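Local coordinates for protein flavodoxin (Streptococcus pneumoniae serotype 4, PDB 5LJL) that binds FMN and transfers electrons, probably serving as a low-potential electron donor to a number of redox enzymes, at residues Ser45-Ala50 with Met70-Asp75; Ala56-Thr59 with Leu65-Glu68; Gly87-Gly92 with Glu137-Glu142. One frame throughout, in Å; residues are numbered along the deposited sequence.

Contact 1: residues Ser45-Ala50 with Met70-Asp75; sequences SDFLEA and MDFYED
In the flavodoxin fold, a five-stranded parallel sheet covered by helices, Phe47 and Phe72 join the connection leading to strand 52-56 to helix 67-77. Phe47 belongs to the loop between strands 33-38 and 52-56. Phe72 sits in the second turn of the helix. Both side chains are buried, and both touch Val8 of strand 4-9. The contact is therefore part of the core between sheet and helices on this side. Phe72 also touches Val55 and Phe106, which brings strand 52-56 and helix 101-113 into the same cluster.

With chi1 at -174°, CG of Phe72 is turned opposite the backbone N, and the ring reaches out from the helix to Phe47. The two ring planes are nearly perpendicular, at 87°, and their centroids are 5.8 Å apart. No hydrogen bond crosses between the segments. Beyond the rings, the carbonyl oxygens of Leu48 and Ala50 both accept bonds from Lys84 NZ. The aromatic contact itself is made by ring ends: Phe47 CE2 lies 3.7 Å from Phe72 CZ, close to the plane of the Phe72 ring and at its edge.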
ATOM      1  N   SER A  45       5.852  11.453   5.882  1.00 12.29           N
ATOM      2  CA  SER A  45       6.342  12.560   5.070  1.00 13.65           C
ATOM      3  C   SER A  45       7.389  12.195   4.022  1.00 13.47           C
ATOM      4  O   SER A  45       7.617  12.970   3.045  1.00 13.76           O
ATOM      5  CB  SER A  45       6.818  13.730   5.972  1.00 14.36           C
ATOM      6  OG  SER A  45       7.909  13.315   6.752  1.00 15.27           O
ATOM      7  N   ASP A  46       8.017  11.035   4.140  1.00 12.75           N
ATOM      8  CA  ASP A  46       8.934  10.549   3.125  1.00 13.50           C
ATOM      9  C   ASP A  46       8.234  10.431   1.782  1.00 12.69           C
ATOM     10  O   ASP A  46       8.890  10.522   0.748  1.00 13.05           O
ATOM     11  CB  ASP A  46       9.601   9.227   3.453  1.00 15.18           C
ATOM     12  CG  ASP A  46      10.343   9.223   4.769  1.00 18.59           C
ATOM     13  OD1 ASP A  46      10.660   8.086   5.169  1.00 18.11           O
ATOM     14  OD2 ASP A  46      10.619  10.305   5.355  1.00 19.39           O
ATOM     15  N   PHE A  47       6.920  10.254   1.795  1.00 12.64           N
ATOM     16  CA  PHE A  47       6.121  10.263   0.530  1.00 12.04           C
ATOM     17  C   PHE A  47       6.286  11.519  -0.332  1.00 13.32           C
ATOM     18  O   PHE A  47       6.113  11.422  -1.587  1.00 14.58           O
ATOM     19  CB  PHE A  47       4.634  10.004   0.830  1.00 12.02           C
ATOM     20  CG  PHE A  47       4.292   8.534   1.187  1.00 11.49           C
ATOM     21  CD1 PHE A  47       4.976   7.443   0.652  1.00 10.88           C
ATOM     22  CD2 PHE A  47       3.142   8.268   1.981  1.00 11.74           C
ATOM     23  CE1 PHE A  47       4.592   6.132   0.967  1.00 11.86           C
ATOM     24  CE2 PHE A  47       2.739   6.920   2.268  1.00 10.85           C
ATOM     25  CZ  PHE A  47       3.485   5.889   1.729  1.00 10.57           C
ATOM     26  N   LEU A  48       6.562  12.668   0.301  1.00 13.07           N
ATOM     27  CA  LEU A  48       6.831  13.893  -0.520  1.00 14.75           C
ATOM     28  C   LEU A  48       7.915  13.720  -1.540  1.00 15.19           C
ATOM     29  O   LEU A  48       7.892  14.403  -2.568  1.00 16.43           O
ATOM     30  CB  LEU A  48       7.114  15.108   0.353  1.00 16.07           C
ATOM     31  CG  LEU A  48       5.914  15.545   1.223  1.00 17.63           C
ATOM     32  CD1 LEU A  48       6.277  16.451   2.402  1.00 21.31           C
ATOM     33  CD2 LEU A  48       4.796  16.113   0.357  1.00 18.50           C
ATOM     34  N   GLU A  49       8.890  12.863  -1.237  1.00 14.94           N
ATOM     35  CA  GLU A  49      10.008  12.595  -2.131  1.00 17.73           C
ATOM     36  C   GLU A  49       9.714  11.655  -3.276  1.00 18.15           C
ATOM     37  O   GLU A  49      10.498  11.564  -4.223  1.00 21.15           O
ATOM     38  CB  GLU A  49      11.207  12.086  -1.333  1.00 23.45           C
ATOM     39  CG  GLU A  49      11.723  13.133  -0.353  1.00 27.74           C
ATOM     40  CD  GLU A  49      12.567  12.579   0.783  1.00 37.05           C
ATOM     41  OE1 GLU A  49      12.112  11.607   1.446  1.00 47.66           O
ATOM     42  OE2 GLU A  49      13.666  13.171   1.061  1.00 48.36           O
ATOM     43  N   ALA A  50       8.615  10.902  -3.231  1.00 15.46           N
ATOM     44  CA  ALA A  50       8.379   9.880  -4.235  1.00 15.92           C
ATOM     45  C   ALA A  50       7.381  10.302  -5.302  1.00 14.70           C
ATOM     46  O   ALA A  50       6.597  11.215  -5.122  1.00 16.76           O
ATOM     47  CB  ALA A  50       7.860   8.653  -3.555  1.00 16.42           C
ATOM     48  N   MET A  70      -1.256   3.376  13.434  1.00 16.54           N
ATOM     49  CA  MET A  70      -2.049   4.521  13.909  1.00 17.65           C
ATOM     50  C   MET A  70      -1.304   5.849  13.800  1.00 15.17           C
ATOM     51  O   MET A  70      -1.831   6.800  13.260  1.00 14.85           O
ATOM     52  CB  MET A  70      -2.570   4.280  15.333  1.00 22.76           C
ATOM     53  CG  MET A  70      -3.879   3.487  15.327  1.00 25.51           C
ATOM     54  SD  MET A  70      -4.648   3.372  17.018  1.00 35.73           S
ATOM     55  CE  MET A  70      -4.247   4.994  17.628  1.00 35.90           C
ATOM     56  N   ASP A  71      -0.069   5.886  14.222  1.00 15.59           N
ATOM     57  CA  ASP A  71       0.766   7.082  14.083  1.00 18.98           C
ATOM     58  C   ASP A  71       1.072   7.489  12.627  1.00 15.87           C
ATOM     59  O   ASP A  71       1.051   8.634  12.267  1.00 13.92           O
ATOM     60  CB  ASP A  71       2.104   6.849  14.789  1.00 25.39           C
ATOM     61  CG  ASP A  71       2.186   7.562  16.056  1.00 35.29           C
ATOM     62  OD1 ASP A  71       3.110   8.396  16.143  1.00 57.45           O
ATOM     63  OD2 ASP A  71       1.308   7.382  16.929  1.00 36.11           O
ATOM     64  N   PHE A  72       1.360   6.481  11.784  1.00 14.52           N
ATOM     65  CA  PHE A  72       1.648   6.680  10.382  1.00 12.20           C
ATOM     66  C   PHE A  72       0.386   7.285   9.683  1.00 11.73           C
ATOM     67  O   PHE A  72       0.486   8.179   8.888  1.00 12.90           O
ATOM     68  CB  PHE A  72       2.061   5.327   9.770  1.00 12.13           C
ATOM     69  CG  PHE A  72       2.529   5.452   8.344  1.00 11.74           C
ATOM     70  CD1 PHE A  72       3.838   5.765   8.059  1.00 11.30           C
ATOM     71  CD2 PHE A  72       1.616   5.355   7.290  1.00 11.35           C
ATOM     72  CE1 PHE A  72       4.291   5.922   6.771  1.00 11.59           C
ATOM     73  CE2 PHE A  72       2.041   5.534   5.983  1.00 11.70           C
ATOM     74  CZ  PHE A  72       3.381   5.829   5.716  1.00 10.96           C
ATOM     75  N   TYR A  73      -0.784   6.713   9.981  1.00 11.33           N
ATOM     76  CA  TYR A  73      -2.064   7.217   9.437  1.00 10.75           C
ATOM     77  C   TYR A  73      -2.255   8.699   9.829  1.00 10.86           C
ATOM     78  O   TYR A  73      -2.691   9.489   8.999  1.00 10.53           O
ATOM     79  CB  TYR A  73      -3.246   6.365   9.890  1.00 10.86           C
ATOM     80  CG  TYR A  73      -4.652   6.811   9.505  1.00 11.36           C
ATOM     81  CD1 TYR A  73      -5.311   6.229   8.463  1.00 11.31           C
ATOM     82  CD2 TYR A  73      -5.344   7.763  10.269  1.00 11.49           C
ATOM     83  CE1 TYR A  73      -6.574   6.642   8.092  1.00 11.77           C
ATOM     84  CE2 TYR A  73      -6.615   8.183   9.937  1.00 12.08           C
ATOM     85  CZ  TYR A  73      -7.235   7.644   8.859  1.00 11.65           C
ATOM     86  OH  TYR A  73      -8.521   8.067   8.618  1.00 12.75           O
ATOM     87  N   GLU A  74      -2.029   9.009  11.114  1.00 10.86           N
ATOM     88  CA  GLU A  74      -2.197  10.386  11.581  1.00 12.54           C
ATOM     89  C   GLU A  74      -1.294  11.332  10.844  1.00 12.97           C
ATOM     90  O   GLU A  74      -1.747  12.423  10.411  1.00 12.52           O
ATOM     91  CB  GLU A  74      -1.964  10.500  13.128  1.00 14.66           C
ATOM     92  CG  GLU A  74      -3.063   9.763  13.901  1.00 15.82           C
ATOM     93  CD  GLU A  74      -2.806   9.571  15.399  1.00 18.93           C
ATOM     94  OE1 GLU A  74      -1.826  10.127  15.896  1.00 25.70           O
ATOM     95  OE2 GLU A  74      -3.561   8.847  16.072  1.00 21.61           O
ATOM     96  N   ASP A  75      -0.023  10.936  10.735  1.00 12.43           N
ATOM     97  CA  ASP A  75       0.918  11.751  10.019  1.00 13.72           C
ATOM     98  C   ASP A  75       0.556  11.914   8.544  1.00 12.69           C
ATOM     99  O   ASP A  75       0.619  13.054   7.996  1.00 11.74           O
ATOM    100  CB  ASP A  75       2.367  11.243  10.168  1.00 15.20           C
ATOM    101  CG  ASP A  75       2.904  11.299  11.599  1.00 19.03           C
ATOM    102  OD1 ASP A  75       2.300  11.996  12.454  1.00 20.54           O
ATOM    103  OD2 ASP A  75       3.904  10.565  11.874  1.00 21.45           O
TER

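Contact 2: residues Ala56-Thr59 with Leu65-Glu68; sequences ATYT and LPDE
Pro66 and Tyr58 bury the most surface here, and Glu68 follows. The pyrrolidine ring of Pro66 lies over one face of the Tyr58 ring. Its CG sits almost over the centre, 3.7 Å from the Tyr58 ring centroid and only 10° off the ring normal. This is a CH-pi contact. The proline continues toward the phenol end, where Pro66 CB lies 3.6 Å from Tyr58 CZ. The same CG, with its neighbour CD, also meets two oxygens: Pro66 CD is 3.3 Å from Tyr58 O, and Pro66 CG is 3.3 Å from Thr57 OG1. Those two oxygens are themselves joined. Thr57 OG1 donates to Tyr58 O at 2.8 Å, in the carbonyl plane and on a lone pair.

The phenol ends at Glu68. Tyr58 OH donates to Glu68 OE2 at 2.7 Å. It reaches the syn side of the carboxylate, 27° out of its plane. Glu68 gets there by a chain bent at chi2 (-89°). The bend lets the Glu68 side chain cross that of Tyr58 at about a right angle, with OE2 at the edge of the phenol ring.

The segments form the two ends of the connection from strand 52-56 to helix 67-77, at the C-terminal end of the parallel sheet, where flavodoxins bind FMN. Tyr58 also touches Met12 and Thr16, and its side chain is about 3 Å from a bound phosphate ion, probably taken from the crystallisation liquor. Tyr58 is thus gripped in two ways. Pro66 backs one face of the ring, and the carboxylate holds the hydroxyl. If Glu68 is ionised, its charge would probably strengthen the bond and make the phenol oxygen more electron-rich.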
ATOM      1  N   ALA A  56       0.650  -1.019   2.064  1.00  9.61           N
ATOM      2  CA  ALA A  56       0.204  -2.410   2.146  1.00  8.88           C
ATOM      3  C   ALA A  56      -0.102  -2.693   3.602  1.00  9.92           C
ATOM      4  O   ALA A  56       0.796  -2.630   4.453  1.00 11.61           O
ATOM      5  CB  ALA A  56       1.338  -3.320   1.616  1.00  9.45           C
ATOM      6  N   THR A  57      -1.329  -3.015   3.952  1.00  9.76           N
ATOM      7  CA  THR A  57      -1.709  -3.200   5.363  1.00 10.96           C
ATOM      8  C   THR A  57      -2.624  -4.380   5.612  1.00 10.29           C
ATOM      9  O   THR A  57      -3.513  -4.648   4.834  1.00 11.17           O
ATOM     10  CB  THR A  57      -2.321  -1.877   5.914  1.00 11.22           C
ATOM     11  OG1 THR A  57      -2.474  -1.973   7.348  1.00 12.02           O
ATOM     12  CG2 THR A  57      -3.630  -1.511   5.226  1.00 11.54           C
ATOM     13  N   TYR A  58      -2.441  -5.032   6.752  1.00 10.72           N
ATOM     14  CA  TYR A  58      -3.428  -5.979   7.308  1.00 11.24           C
ATOM     15  C   TYR A  58      -4.462  -5.105   8.109  1.00 12.14           C
ATOM     16  O   TYR A  58      -4.315  -3.897   8.228  1.00 12.14           O
ATOM     17  CB  TYR A  58      -2.770  -7.051   8.178  1.00 12.08           C
ATOM     18  CG  TYR A  58      -2.157  -6.594   9.506  1.00 12.21           C
ATOM     19  CD1 TYR A  58      -0.907  -6.073   9.543  1.00 13.37           C
ATOM     20  CD2 TYR A  58      -2.847  -6.711  10.711  1.00 13.68           C
ATOM     21  CE1 TYR A  58      -0.290  -5.751  10.767  1.00 13.30           C
ATOM     22  CE2 TYR A  58      -2.295  -6.317  11.931  1.00 14.44           C
ATOM     23  CZ  TYR A  58      -1.016  -5.834  11.975  1.00 13.91           C
ATOM     24  OH  TYR A  58      -0.432  -5.449  13.168  1.00 17.47           O
ATOM     25  N   THR A  59      -5.499  -5.755   8.590  1.00 11.94           N
ATOM     26  CA  THR A  59      -6.557  -5.125   9.374  1.00 12.82           C
ATOM     27  C   THR A  59      -6.610  -5.866  10.741  1.00 14.80           C
ATOM     28  O   THR A  59      -6.527  -7.083  10.786  1.00 14.68           O
ATOM     29  CB  THR A  59      -7.889  -5.300   8.654  1.00 12.36           C
ATOM     30  OG1 THR A  59      -7.827  -4.705   7.351  1.00 11.66           O
ATOM     31  CG2 THR A  59      -9.030  -4.766   9.416  1.00 13.20           C
ATOM     32  N   LEU A  65      -7.097  -0.211  12.198  1.00 15.39           N
ATOM     33  CA  LEU A  65      -5.783  -0.110  11.698  1.00 14.22           C
ATOM     34  C   LEU A  65      -4.849  -0.946  12.608  1.00 14.30           C
ATOM     35  O   LEU A  65      -5.113  -1.087  13.814  1.00 15.43           O
ATOM     36  CB  LEU A  65      -5.363   1.357  11.749  1.00 14.92           C
ATOM     37  CG  LEU A  65      -6.219   2.368  10.998  1.00 15.38           C
ATOM     38  CD1 LEU A  65      -5.648   3.754  11.238  1.00 15.83           C
ATOM     39  CD2 LEU A  65      -6.233   2.032   9.524  1.00 14.76           C
ATOM     40  N   PRO A  66      -3.802  -1.566  12.031  1.00 13.10           N
ATOM     41  CA  PRO A  66      -2.699  -2.019  12.859  1.00 12.68           C
ATOM     42  C   PRO A  66      -2.258  -0.957  13.865  1.00 13.69           C
ATOM     43  O   PRO A  66      -2.129   0.224  13.533  1.00 13.06           O
ATOM     44  CB  PRO A  66      -1.606  -2.297  11.842  1.00 12.19           C
ATOM     45  CG  PRO A  66      -2.330  -2.595  10.566  1.00 12.23           C
ATOM     46  CD  PRO A  66      -3.500  -1.700  10.588  1.00 12.12           C
ATOM     47  N   ASP A  67      -1.993  -1.416  15.110  1.00 14.33           N
ATOM     48  CA  ASP A  67      -1.525  -0.522  16.136  1.00 15.88           C
ATOM     49  C   ASP A  67      -0.384   0.341  15.629  1.00 14.53           C
ATOM     50  O   ASP A  67      -0.343   1.553  15.816  1.00 18.58           O
ATOM     51  CB  ASP A  67      -1.033  -1.325  17.361  1.00 18.26           C
ATOM     52  CG  ASP A  67      -2.135  -1.954  18.117  1.00 19.92           C
ATOM     53  OD1 ASP A  67      -1.794  -2.823  19.022  1.00 24.72           O
ATOM     54  OD2 ASP A  67      -3.359  -1.612  17.907  1.00 17.85           O
ATOM     55  N   GLU A  68       0.582  -0.307  14.972  1.00 15.91           N
ATOM     56  CA  GLU A  68       1.778   0.358  14.503  1.00 15.88           C
ATOM     57  C   GLU A  68       1.503   1.330  13.307  1.00 16.01           C
ATOM     58  O   GLU A  68       2.372   2.141  12.945  1.00 18.30           O
ATOM     59  CB  GLU A  68       2.833  -0.703  14.118  1.00 16.61           C
ATOM     60  CG  GLU A  68       2.448  -1.662  12.986  1.00 17.05           C
ATOM     61  CD  GLU A  68       1.724  -2.952  13.407  1.00 16.22           C
ATOM     62  OE1 GLU A  68       1.104  -2.959  14.470  1.00 17.34           O
ATOM     63  OE2 GLU A  68       1.799  -3.997  12.676  1.00 15.80           O
TER

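Contact 3: residues Gly87-Gly92 with Glu137-Glu142; sequences GVVGSG and EQFAEE
The ring of Phe139 meets Val89 on one face and the backbone of Gly87 and Val88 at its edge. Val89 CG1 stands over that face, offset toward the rim. It lies 3.8 Å from the centroid of the Phe139 ring and 19° off the normal, so the contact is a CH-pi one. The nearest ring atoms are at the far end, with Val89 CG1 3.6 Å from Phe139 CZ. At the edge, Gly87 CA comes to 3.7 Å from Phe139 CZ, and Val88 N to 3.8 Å from the same Phe139 CZ. Having no side chain, Gly87 lets the ring tip come right up to the strand backbone.

Strand 85-92 is an inner strand of the parallel flavodoxin sheet. Helix 130-146 follows the edge strand 116-125 and turns back over the sheet. The two short segments run nearly antiparallel, at 166°, with axes 10.4 Å apart. Phe139 bridges this gap: chi1 of 169° swings its ring off the helix toward the strand. It also touches Ser119 and Val122 of the edge strand, so it sits over two neighbouring strands. Val89 in turn reaches Ile19 of helix 15-29, the other helix on this face. Val88 points away, to the other face of the sheet, where it meets Val103, Phe106 and Phe110 of helix 101-113.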
ATOM      1  N   GLY A  87      -1.552   3.908  -4.439  1.00  9.10           N
ATOM      2  CA  GLY A  87      -2.358   2.708  -4.407  1.00  9.21           C
ATOM      3  C   GLY A  87      -2.289   2.044  -3.057  1.00  8.96           C
ATOM      4  O   GLY A  87      -1.368   2.320  -2.239  1.00  8.93           O
ATOM      5  N   VAL A  88      -3.251   1.173  -2.820  1.00  9.35           N
ATOM      6  CA  VAL A  88      -3.363   0.484  -1.523  1.00  9.54           C
ATOM      7  C   VAL A  88      -3.668  -0.991  -1.740  1.00  9.53           C
ATOM      8  O   VAL A  88      -4.516  -1.366  -2.578  1.00  8.94           O
ATOM      9  CB  VAL A  88      -4.432   1.088  -0.566  1.00  9.32           C
ATOM     10  CG1 VAL A  88      -4.319   0.558   0.850  1.00  9.58           C
ATOM     11  CG2 VAL A  88      -4.290   2.585  -0.527  1.00  9.72           C
ATOM     12  N   VAL A  89      -2.923  -1.836  -1.041  1.00  9.28           N
ATOM     13  CA  VAL A  89      -3.170  -3.277  -1.064  1.00  9.56           C
ATOM     14  C   VAL A  89      -3.202  -3.872   0.343  1.00  9.24           C
ATOM     15  O   VAL A  89      -2.712  -3.233   1.285  1.00  9.50           O
ATOM     16  CB  VAL A  89      -2.064  -4.000  -1.919  1.00  9.24           C
ATOM     17  CG1 VAL A  89      -2.027  -3.450  -3.326  1.00 10.54           C
ATOM     18  CG2 VAL A  89      -0.688  -3.992  -1.187  1.00 10.26           C
ATOM     19  N   GLY A  90      -3.603  -5.150   0.509  1.00  9.27           N
ATOM     20  CA  GLY A  90      -3.494  -5.730   1.821  1.00  9.61           C
ATOM     21  C   GLY A  90      -4.003  -7.126   1.862  1.00 10.49           C
ATOM     22  O   GLY A  90      -4.631  -7.554   0.928  1.00 11.28           O
ATOM     23  N   SER A  91      -3.664  -7.812   2.940  1.00 10.32           N
ATOM     24  CA  SER A  91      -4.270  -9.114   3.231  1.00 11.15           C
ATOM     25  C   SER A  91      -5.245  -9.024   4.354  1.00 12.13           C
ATOM     26  O   SER A  91      -5.084  -8.193   5.271  1.00 13.08           O
ATOM     27  CB  SER A  91      -3.188 -10.142   3.599  1.00 12.40           C
ATOM     28  OG  SER A  91      -3.730 -11.449   3.913  1.00 13.36           O
ATOM     29  N   GLY A  92      -6.260  -9.896   4.301  1.00 11.85           N
ATOM     30  CA  GLY A  92      -7.219  -9.945   5.387  1.00 13.15           C
ATOM     31  C   GLY A  92      -7.926 -11.301   5.454  1.00 11.33           C
ATOM     32  O   GLY A  92      -7.569 -12.255   4.796  1.00 10.85           O
ATOM     33  N   GLU A 137       0.307  -7.834  -9.739  1.00 11.12           N
ATOM     34  CA  GLU A 137       1.147  -7.447 -10.904  1.00 11.78           C
ATOM     35  C   GLU A 137       0.436  -6.467 -11.850  1.00 10.46           C
ATOM     36  O   GLU A 137       1.046  -5.450 -12.263  1.00 10.13           O
ATOM     37  CB  GLU A 137       1.689  -8.680 -11.634  1.00 13.81           C
ATOM     38  CG  GLU A 137       2.800  -9.412 -10.817  1.00 17.25           C
ATOM     39  CD  GLU A 137       3.258 -10.683 -11.511  1.00 21.35           C
ATOM     40  OE1 GLU A 137       2.652 -11.072 -12.521  1.00 24.82           O
ATOM     41  OE2 GLU A 137       4.277 -11.221 -11.055  1.00 24.60           O
ATOM     42  N   GLN A 138      -0.858  -6.647 -12.093  1.00 10.45           N
ATOM     43  CA  GLN A 138      -1.605  -5.720 -12.926  1.00 10.52           C
ATOM     44  C   GLN A 138      -1.711  -4.338 -12.282  1.00 10.63           C
ATOM     45  O   GLN A 138      -1.567  -3.307 -12.972  1.00  9.11           O
ATOM     46  CB  GLN A 138      -2.963  -6.243 -13.285  1.00 13.15           C
ATOM     47  CG  GLN A 138      -2.928  -7.509 -14.148  1.00 14.64           C
ATOM     48  CD  GLN A 138      -4.284  -8.158 -14.151  1.00 19.27           C
ATOM     49  OE1 GLN A 138      -4.897  -8.405 -13.120  1.00 23.23           O
ATOM     50  NE2 GLN A 138      -4.761  -8.446 -15.334  1.00 21.75           N
ATOM     51  N   PHE A 139      -1.925  -4.331 -10.954  1.00 10.45           N
ATOM     52  CA  PHE A 139      -1.862  -3.064 -10.145  1.00 10.35           C
ATOM     53  C   PHE A 139      -0.536  -2.334 -10.336  1.00  9.86           C
ATOM     54  O   PHE A 139      -0.517  -1.157 -10.640  1.00  9.78           O
ATOM     55  CB  PHE A 139      -2.123  -3.502  -8.688  1.00 10.44           C
ATOM     56  CG  PHE A 139      -1.863  -2.486  -7.632  1.00 10.51           C
ATOM     57  CD1 PHE A 139      -2.862  -1.653  -7.145  1.00 10.86           C
ATOM     58  CD2 PHE A 139      -0.607  -2.401  -7.060  1.00 10.26           C
ATOM     59  CE1 PHE A 139      -2.594  -0.783  -6.092  1.00 10.42           C
ATOM     60  CE2 PHE A 139      -0.352  -1.514  -6.044  1.00 11.96           C
ATOM     61  CZ  PHE A 139      -1.357  -0.703  -5.547  1.00 10.57           C
ATOM     62  N   ALA A 140       0.609  -3.015 -10.145  1.00  9.60           N
ATOM     63  CA  ALA A 140       1.913  -2.393 -10.328  1.00  9.57           C
ATOM     64  C   ALA A 140       2.110  -1.896 -11.745  1.00  9.35           C
ATOM     65  O   ALA A 140       2.598  -0.789 -11.981  1.00 10.49           O
ATOM     66  CB  ALA A 140       2.999  -3.416  -9.943  1.00 10.15           C
ATOM     67  N   GLU A 141       1.672  -2.700 -12.724  1.00  9.55           N
ATOM     68  CA  GLU A 141       1.876  -2.329 -14.163  1.00 10.18           C
ATOM     69  C   GLU A 141       1.033  -1.066 -14.527  1.00 10.42           C
ATOM     70  O   GLU A 141       1.490  -0.194 -15.301  1.00 11.17           O
ATOM     71  CB  GLU A 141       1.495  -3.511 -15.065  1.00 11.30           C
ATOM     72  CG  GLU A 141       2.463  -4.675 -14.966  1.00 11.09           C
ATOM     73  CD  GLU A 141       1.909  -6.045 -15.237  1.00 11.46           C
ATOM     74  OE1 GLU A 141       0.830  -6.166 -15.830  1.00 11.35           O
ATOM     75  OE2 GLU A 141       2.640  -7.052 -14.967  1.00 10.91           O
ATOM     76  N   GLU A 142      -0.178  -0.930 -13.950  1.00 10.14           N
ATOM     77  CA  GLU A 142      -1.008   0.252 -14.177  1.00 10.76           C
ATOM     78  C   GLU A 142      -0.372   1.493 -13.525  1.00 10.59           C
ATOM     79  O   GLU A 142      -0.322   2.537 -14.133  1.00 11.53           O
ATOM     80  CB  GLU A 142      -2.459   0.011 -13.725  1.00 10.95           C
ATOM     81  CG  GLU A 142      -3.334   1.240 -13.939  1.00 12.58           C
ATOM     82  CD  GLU A 142      -4.794   1.033 -13.719  1.00 13.60           C
ATOM     83  OE1 GLU A 142      -5.129   0.019 -13.095  1.00 12.82           O
ATOM     84  OE2 GLU A 142      -5.594   1.851 -14.278  1.00 15.44           O
TER

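In the fold
From the N terminus, the chain first builds strand 4-9, helix 15-29 and strand 33-38. Contact 1 then closes a loop from the connection at 45-50, through strand 52-56, to helix 67-77. Contact 2 is nested inside that loop and closes the short loop from 56-59 to 65-68. Both use helix 67-77, and Tyr73 packs on Leu65 between them. Contact 3 comes later in series. It closes the loop from strand 85-92 through helix 101-113 and the edge strand to helix 130-146. It lies across the chain's centre from contacts 1 and 2. A probable hydrogen bond from Thr57 N to Val89 O links contacts 2 and 3 where the chain leaves strand 52-56 beside strand 85-92.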